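PDB 1DYS: endoglucanase from Humicola insolens, which hydrolyses internal beta-1,4-glucosidic linkages in cellulose and related beta-glucans as a family 6 endoglucanase, contributing to the recycling of plant biomass. Local coordinates for residues A[284-293]-A[334-345]. Sequence-based numbering, arbitrary orientation.
Sequences NVNPAGFGQP and YAQMLTQNAHDE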
ATOM      1  N   ASN A 284      11.912   7.728  -7.290  1.00 15.88           N
ATOM      2  CA  ASN A 284      12.176   9.098  -6.884  1.00 13.86           C
ATOM      3  C   ASN A 284      13.483   9.611  -7.500  1.00 16.24           C
ATOM      4  O   ASN A 284      14.360  10.093  -6.803  1.00 17.28           O
ATOM      5  CB  ASN A 284      12.166   9.210  -5.372  1.00 15.80           C
ATOM      6  CG  ASN A 284      10.855   8.764  -4.759  1.00 15.74           C
ATOM      7  OD1 ASN A 284       9.758   8.996  -5.297  1.00 15.56           O
ATOM      8  ND2 ASN A 284      10.963   8.080  -3.630  1.00 17.85           N
ATOM      9  N   VAL A 285      13.509   9.531  -8.822  1.00 17.47           N
ATOM     10  CA  VAL A 285      14.723   9.935  -9.549  1.00 16.74           C
ATOM     11  C   VAL A 285      14.963  11.414  -9.386  1.00 17.06           C
ATOM     12  O   VAL A 285      14.106  12.282  -9.467  1.00 17.11           O
ATOM     13  CB  VAL A 285      14.645   9.462 -11.012  1.00 17.52           C
ATOM     14  CG1 VAL A 285      15.666  10.104 -11.938  1.00 20.33           C
ATOM     15  CG2 VAL A 285      14.738   7.955 -10.985  1.00 16.10           C
ATOM     16  N   ASN A 286      16.242  11.735  -9.140  1.00 16.18           N
ATOM     17  CA  ASN A 286      16.595  13.146  -8.926  1.00 17.11           C
ATOM     18  C   ASN A 286      18.032  13.369  -9.406  1.00 18.44           C
ATOM     19  O   ASN A 286      18.872  12.485  -9.318  1.00 22.45           O
ATOM     20  CB  ASN A 286      16.404  13.532  -7.475  1.00 17.36           C
ATOM     21  CG  ASN A 286      17.289  12.688  -6.565  1.00 32.33           C
ATOM     22  OD1 ASN A 286      18.409  13.077  -6.207  1.00 24.90           O
ATOM     23  ND2 ASN A 286      16.806  11.493  -6.219  1.00 23.19           N
ATOM     24  N   PRO A 287      18.266  14.565  -9.917  1.00 19.71           N
ATOM     25  CA  PRO A 287      17.337  15.656 -10.058  1.00 18.73           C
ATOM     26  C   PRO A 287      16.297  15.519 -11.157  1.00 16.37           C
ATOM     27  O   PRO A 287      16.570  14.922 -12.200  1.00 18.92           O
ATOM     28  CB  PRO A 287      18.154  16.922 -10.452  1.00 20.00           C
ATOM     29  CG  PRO A 287      19.505  16.364 -10.802  1.00 26.90           C
ATOM     30  CD  PRO A 287      19.608  14.905 -10.436  1.00 21.06           C
ATOM     31  N   ALA A 288      15.111  16.035 -10.871  1.00 16.47           N
ATOM     32  CA  ALA A 288      14.051  16.019 -11.899  1.00 17.03           C
ATOM     33  C   ALA A 288      13.201  17.286 -11.802  1.00 11.14           C
ATOM     34  O   ALA A 288      13.191  17.979 -10.784  1.00 14.93           O
ATOM     35  CB  ALA A 288      13.163  14.786 -11.730  1.00 15.95           C
ATOM     36  N   GLY A 289      12.502  17.590 -12.911  1.00 14.35           N
ATOM     37  CA  GLY A 289      11.633  18.753 -12.866  1.00 15.43           C
ATOM     38  C   GLY A 289      10.249  18.383 -13.406  1.00 15.53           C
ATOM     39  O   GLY A 289      10.126  17.368 -14.117  1.00 14.49           O
ATOM     40  N   PHE A 290       9.285  19.227 -13.045  1.00 13.29           N
ATOM     41  CA  PHE A 290       7.982  19.104 -13.715  1.00 13.91           C
ATOM     42  C   PHE A 290       8.230  19.286 -15.224  1.00 14.01           C
ATOM     43  O   PHE A 290       9.003  20.190 -15.658  1.00 18.13           O
ATOM     44  CB  PHE A 290       6.992  20.170 -13.342  1.00 13.41           C
ATOM     45  CG  PHE A 290       6.441  20.133 -11.947  1.00 14.54           C
ATOM     46  CD1 PHE A 290       5.890  18.933 -11.486  1.00 15.61           C
ATOM     47  CD2 PHE A 290       6.358  21.241 -11.132  1.00 15.38           C
ATOM     48  CE1 PHE A 290       5.325  18.860 -10.237  1.00 16.64           C
ATOM     49  CE2 PHE A 290       5.794  21.177  -9.876  1.00 16.02           C
ATOM     50  CZ  PHE A 290       5.284  19.969  -9.417  1.00 13.96           C
ATOM     51  N   GLY A 291       7.634  18.424 -16.035  1.00 16.12           N
ATOM     52  CA  GLY A 291       7.837  18.536 -17.480  1.00 15.83           C
ATOM     53  C   GLY A 291       6.753  19.453 -18.071  1.00 15.05           C
ATOM     54  O   GLY A 291       5.985  20.119 -17.409  1.00 16.86           O
ATOM     55  N   GLN A 292       6.760  19.475 -19.404  1.00 16.03           N
ATOM     56  CA  GLN A 292       5.802  20.248 -20.179  1.00 18.15           C
ATOM     57  C   GLN A 292       4.375  19.897 -19.787  1.00 16.47           C
ATOM     58  O   GLN A 292       3.987  18.727 -19.781  1.00 20.75           O
ATOM     59  CB  GLN A 292       6.015  19.862 -21.664  1.00 25.11           C
ATOM     60  CG  GLN A 292       4.814  20.020 -22.565  1.00 36.07           C
ATOM     61  CD  GLN A 292       4.671  21.439 -23.089  1.00 39.06           C
ATOM     62  OE1 GLN A 292       5.592  21.879 -23.782  1.00 42.29           O
ATOM     63  NE2 GLN A 292       3.562  22.113 -22.803  1.00 33.92           N
ATOM     64  N   PRO A 293       3.592  20.895 -19.479  1.00 19.51           N
ATOM     65  CA  PRO A 293       2.174  20.688 -19.165  1.00 16.62           C
ATOM     66  C   PRO A 293       1.431  20.198 -20.391  1.00 17.64           C
ATOM     67  O   PRO A 293       1.872  20.306 -21.528  1.00 19.12           O
ATOM     68  CB  PRO A 293       1.629  22.036 -18.668  1.00 21.39           C
ATOM     69  CG  PRO A 293       2.935  22.719 -18.245  1.00 21.89           C
ATOM     70  CD  PRO A 293       3.962  22.291 -19.299  1.00 20.59           C
ATOM     71  N   TYR A 334      10.468  16.637  -2.563  1.00 15.39           N
ATOM     72  CA  TYR A 334      10.535  16.251  -3.972  1.00 14.46           C
ATOM     73  C   TYR A 334       9.662  17.181  -4.816  1.00 15.06           C
ATOM     74  O   TYR A 334      10.116  17.553  -5.908  1.00 16.95           O
ATOM     75  CB  TYR A 334      10.176  14.781  -4.109  1.00 14.33           C
ATOM     76  CG  TYR A 334      10.565  14.177  -5.430  1.00 16.96           C
ATOM     77  CD1 TYR A 334       9.747  14.389  -6.537  1.00 12.69           C
ATOM     78  CD2 TYR A 334      11.687  13.403  -5.607  1.00 17.31           C
ATOM     79  CE1 TYR A 334      10.053  13.845  -7.777  1.00 14.54           C
ATOM     80  CE2 TYR A 334      12.018  12.841  -6.819  1.00 16.18           C
ATOM     81  CZ  TYR A 334      11.184  13.071  -7.905  1.00 14.97           C
ATOM     82  OH  TYR A 334      11.520  12.534  -9.118  1.00 16.04           O
ATOM     83  N   ALA A 335       8.469  17.486  -4.308  1.00 17.05           N
ATOM     84  CA  ALA A 335       7.586  18.428  -4.970  1.00 18.69           C
ATOM     85  C   ALA A 335       8.240  19.814  -5.087  1.00 18.05           C
ATOM     86  O   ALA A 335       8.191  20.399  -6.178  1.00 16.39           O
ATOM     87  CB  ALA A 335       6.268  18.574  -4.234  1.00 16.72           C
ATOM     88  N   GLN A 336       8.957  20.262  -4.082  1.00 17.93           N
ATOM     89  CA  GLN A 336       9.701  21.531  -4.189  1.00 16.33           C
ATOM     90  C   GLN A 336      10.755  21.415  -5.267  1.00 14.31           C
ATOM     91  O   GLN A 336      10.903  22.298  -6.134  1.00 18.81           O
ATOM     92  CB  GLN A 336      10.298  21.901  -2.806  1.00 16.97           C
ATOM     93  CG  GLN A 336       9.218  22.252  -1.795  1.00 21.18           C
ATOM     94  CD  GLN A 336       9.863  22.505  -0.439  1.00 22.27           C
ATOM     95  OE1 GLN A 336      10.810  23.310  -0.402  1.00 26.15           O
ATOM     96  NE2 GLN A 336       9.397  21.840   0.600  1.00 19.55           N
ATOM     97  N   MET A 337      11.503  20.316  -5.367  1.00 16.42           N
ATOM     98  CA  MET A 337      12.495  20.098  -6.395  1.00 15.57           C
ATOM     99  C   MET A 337      11.908  20.149  -7.799  1.00 19.15           C
ATOM    100  O   MET A 337      12.401  20.788  -8.747  1.00 17.09           O
ATOM    101  CB  MET A 337      13.277  18.797  -6.160  1.00 12.96           C
ATOM    102  CG  MET A 337      14.138  18.393  -7.348  1.00 13.77           C
ATOM    103  SD  MET A 337      14.599  16.646  -7.439  1.00 17.79           S
ATOM    104  CE  MET A 337      12.964  15.989  -7.822  1.00 15.11           C
ATOM    105  N   LEU A 338      10.747  19.474  -7.978  1.00 17.12           N
ATOM    106  CA  LEU A 338      10.137  19.465  -9.308  1.00 13.22           C
ATOM    107  C   LEU A 338       9.746  20.912  -9.697  1.00 12.62           C
ATOM    108  O   LEU A 338       9.780  21.215 -10.889  1.00 16.09           O
ATOM    109  CB  LEU A 338       8.888  18.597  -9.369  1.00 12.72           C
ATOM    110  CG  LEU A 338       9.134  17.069  -9.251  1.00 12.16           C
ATOM    111  CD1 LEU A 338       7.778  16.422  -9.006  1.00 14.66           C
ATOM    112  CD2 LEU A 338       9.877  16.495 -10.433  1.00 14.99           C
ATOM    113  N   THR A 339       9.402  21.705  -8.701  1.00 15.20           N
ATOM    114  CA  THR A 339       8.962  23.078  -8.983  1.00 14.07           C
ATOM    115  C   THR A 339      10.156  23.938  -9.367  1.00 17.40           C
ATOM    116  O   THR A 339      10.125  24.578 -10.405  1.00 16.52           O
ATOM    117  CB  THR A 339       8.308  23.672  -7.734  1.00 14.09           C
ATOM    118  OG1 THR A 339       7.162  22.913  -7.303  1.00 17.23           O
ATOM    119  CG2 THR A 339       7.798  25.085  -8.041  1.00 15.79           C
ATOM    120  N   GLN A 340      11.175  23.964  -8.519  1.00 17.13           N
ATOM    121  CA  GLN A 340      12.392  24.708  -8.896  1.00 18.38           C
ATOM    122  C   GLN A 340      12.959  24.295 -10.241  1.00 21.25           C
ATOM    123  O   GLN A 340      13.587  25.126 -10.927  1.00 21.95           O
ATOM    124  CB  GLN A 340      13.479  24.491  -7.829  1.00 19.29           C
ATOM    125  CG  GLN A 340      13.097  24.882  -6.434  1.00 20.15           C
ATOM    126  CD  GLN A 340      14.091  24.506  -5.358  1.00 39.34           C
ATOM    127  OE1 GLN A 340      14.878  25.348  -4.934  1.00 48.75           O
ATOM    128  NE2 GLN A 340      14.068  23.257  -4.908  1.00 41.51           N
ATOM    129  N   ASN A 341      12.868  23.044 -10.696  1.00 16.74           N
ATOM    130  CA  ASN A 341      13.393  22.589 -11.975  1.00 17.02           C
ATOM    131  C   ASN A 341      12.326  22.478 -13.062  1.00 14.87           C
ATOM    132  O   ASN A 341      12.610  21.894 -14.120  1.00 16.75           O
ATOM    133  CB  ASN A 341      14.076  21.231 -11.836  1.00 20.22           C
ATOM    134  CG  ASN A 341      15.335  21.376 -10.999  1.00 29.67           C
ATOM    135  OD1 ASN A 341      16.361  21.878 -11.468  1.00 27.00           O
ATOM    136  ND2 ASN A 341      15.260  20.934  -9.757  1.00 27.87           N
ATOM    137  N   ALA A 342      11.183  23.110 -12.797  1.00 15.69           N
ATOM    138  CA  ALA A 342      10.092  22.987 -13.782  1.00 16.57           C
ATOM    139  C   ALA A 342      10.382  23.556 -15.164  1.00 15.33           C
ATOM    140  O   ALA A 342      11.138  24.499 -15.371  1.00 17.77           O
ATOM    141  CB  ALA A 342       8.819  23.616 -13.253  1.00 16.11           C
ATOM    142  N   HIS A 343       9.631  22.975 -16.089  1.00 15.51           N
ATOM    143  CA  HIS A 343       9.586  23.409 -17.490  1.00 17.62           C
ATOM    144  C   HIS A 343       9.238  24.893 -17.488  1.00 15.64           C
ATOM    145  O   HIS A 343       8.446  25.346 -16.672  1.00 17.37           O
ATOM    146  CB  HIS A 343       8.439  22.684 -18.197  1.00 20.31           C
ATOM    147  CG  HIS A 343       8.456  22.857 -19.676  1.00 19.46           C
ATOM    148  ND1 HIS A 343       7.886  23.942 -20.309  1.00 19.05           N
ATOM    149  CD2 HIS A 343       8.980  22.067 -20.647  1.00 20.32           C
ATOM    150  CE1 HIS A 343       8.076  23.799 -21.615  1.00 19.65           C
ATOM    151  NE2 HIS A 343       8.714  22.661 -21.857  1.00 18.29           N
ATOM    152  N   ASP A 344       9.847  25.601 -18.463  1.00 18.61           N
ATOM    153  CA  ASP A 344       9.624  27.043 -18.564  1.00 20.83           C
ATOM    154  C   ASP A 344       8.195  27.522 -18.683  1.00 18.50           C
ATOM    155  O   ASP A 344       7.849  28.647 -18.258  1.00 19.65           O
ATOM    156  CB  ASP A 344      10.331  27.598 -19.817  1.00 25.00           C
ATOM    157  CG  ASP A 344      11.826  27.718 -19.683  1.00 34.89           C
ATOM    158  OD1 ASP A 344      12.356  27.630 -18.556  1.00 34.92           O
ATOM    159  OD2 ASP A 344      12.477  27.906 -20.733  1.00 39.34           O
ATOM    160  N   GLU A 345       7.257  26.728 -19.198  1.00 19.67           N
ATOM    161  CA  GLU A 345       5.860  27.143 -19.210  1.00 22.09           C
ATOM    162  C   GLU A 345       5.289  27.431 -17.823  1.00 16.48           C
ATOM    163  O   GLU A 345       4.422  28.290 -17.675  1.00 20.11           O
ATOM    164  CB  GLU A 345       4.989  26.094 -19.938  1.00 21.92           C
ATOM    165  CG  GLU A 345       5.546  25.953 -21.353  1.00 35.84           C
ATOM    166  CD  GLU A 345       4.520  25.563 -22.392  1.00 41.79           C
ATOM    167  OE1 GLU A 345       3.495  24.961 -22.017  1.00 36.10           O
ATOM    168  OE2 GLU A 345       4.779  25.885 -23.569  1.00 48.99           O
TER
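F290 and L338 form the apolar centre of the contact between 284-293 and 334-345, the end of helix 332-340 and the loop after it. CB of L338 sits over the middle of the F290 ring, 3.6 Å from its centroid and 10° off the normal, a CH-pi contact in which the two side chains cross at about a right angle. L338 CD1 lies against F290 CE1, while L338 CD2 turns to the backbone of A288 and G289. The CB of A342 meets the same ring at its edge, and OG1 of T339 comes within 3.4 Å of F290 CE2. Replacing F290 by alanine is likely to leave a gap beside L338, T339 and A342.

Backbone bonds hold F290 from both ends: its N donates to L338 O in an almost straight bond (3.0 Å, 177°), and its O accepts from H343 N (2.9 Å). At G289, CA makes a CA-H...O contact with N341 O, just where the chain leaves the helix.

Y334, with CG anti to the backbone N (chi1 -164°), reaches across to give its hydroxyl proton to V285 O at 2.6 Å. CE of M337 rests on one face of this phenol, and M337 SD accepts a weak bond from A288 N.

Farther along, Q292 CA packs over a face of the H343 imidazole, whose ND1 accepts from E345 N. Q292 NE2 bonds to P293 O and weakly to E345 OE1 (3.0 Å).

The contact probably borders the substrate site: the V285 and N284 side chains lie about 6 Å from those of W282 and K310, respectively, both likely substrate-binding. Strand 288-289 pairs antiparallel with 270-271, so the contact docks this small sheet on helix 332-340, with Y17 of helix 15-29 and V43 of helix 34-46 also packing on F290.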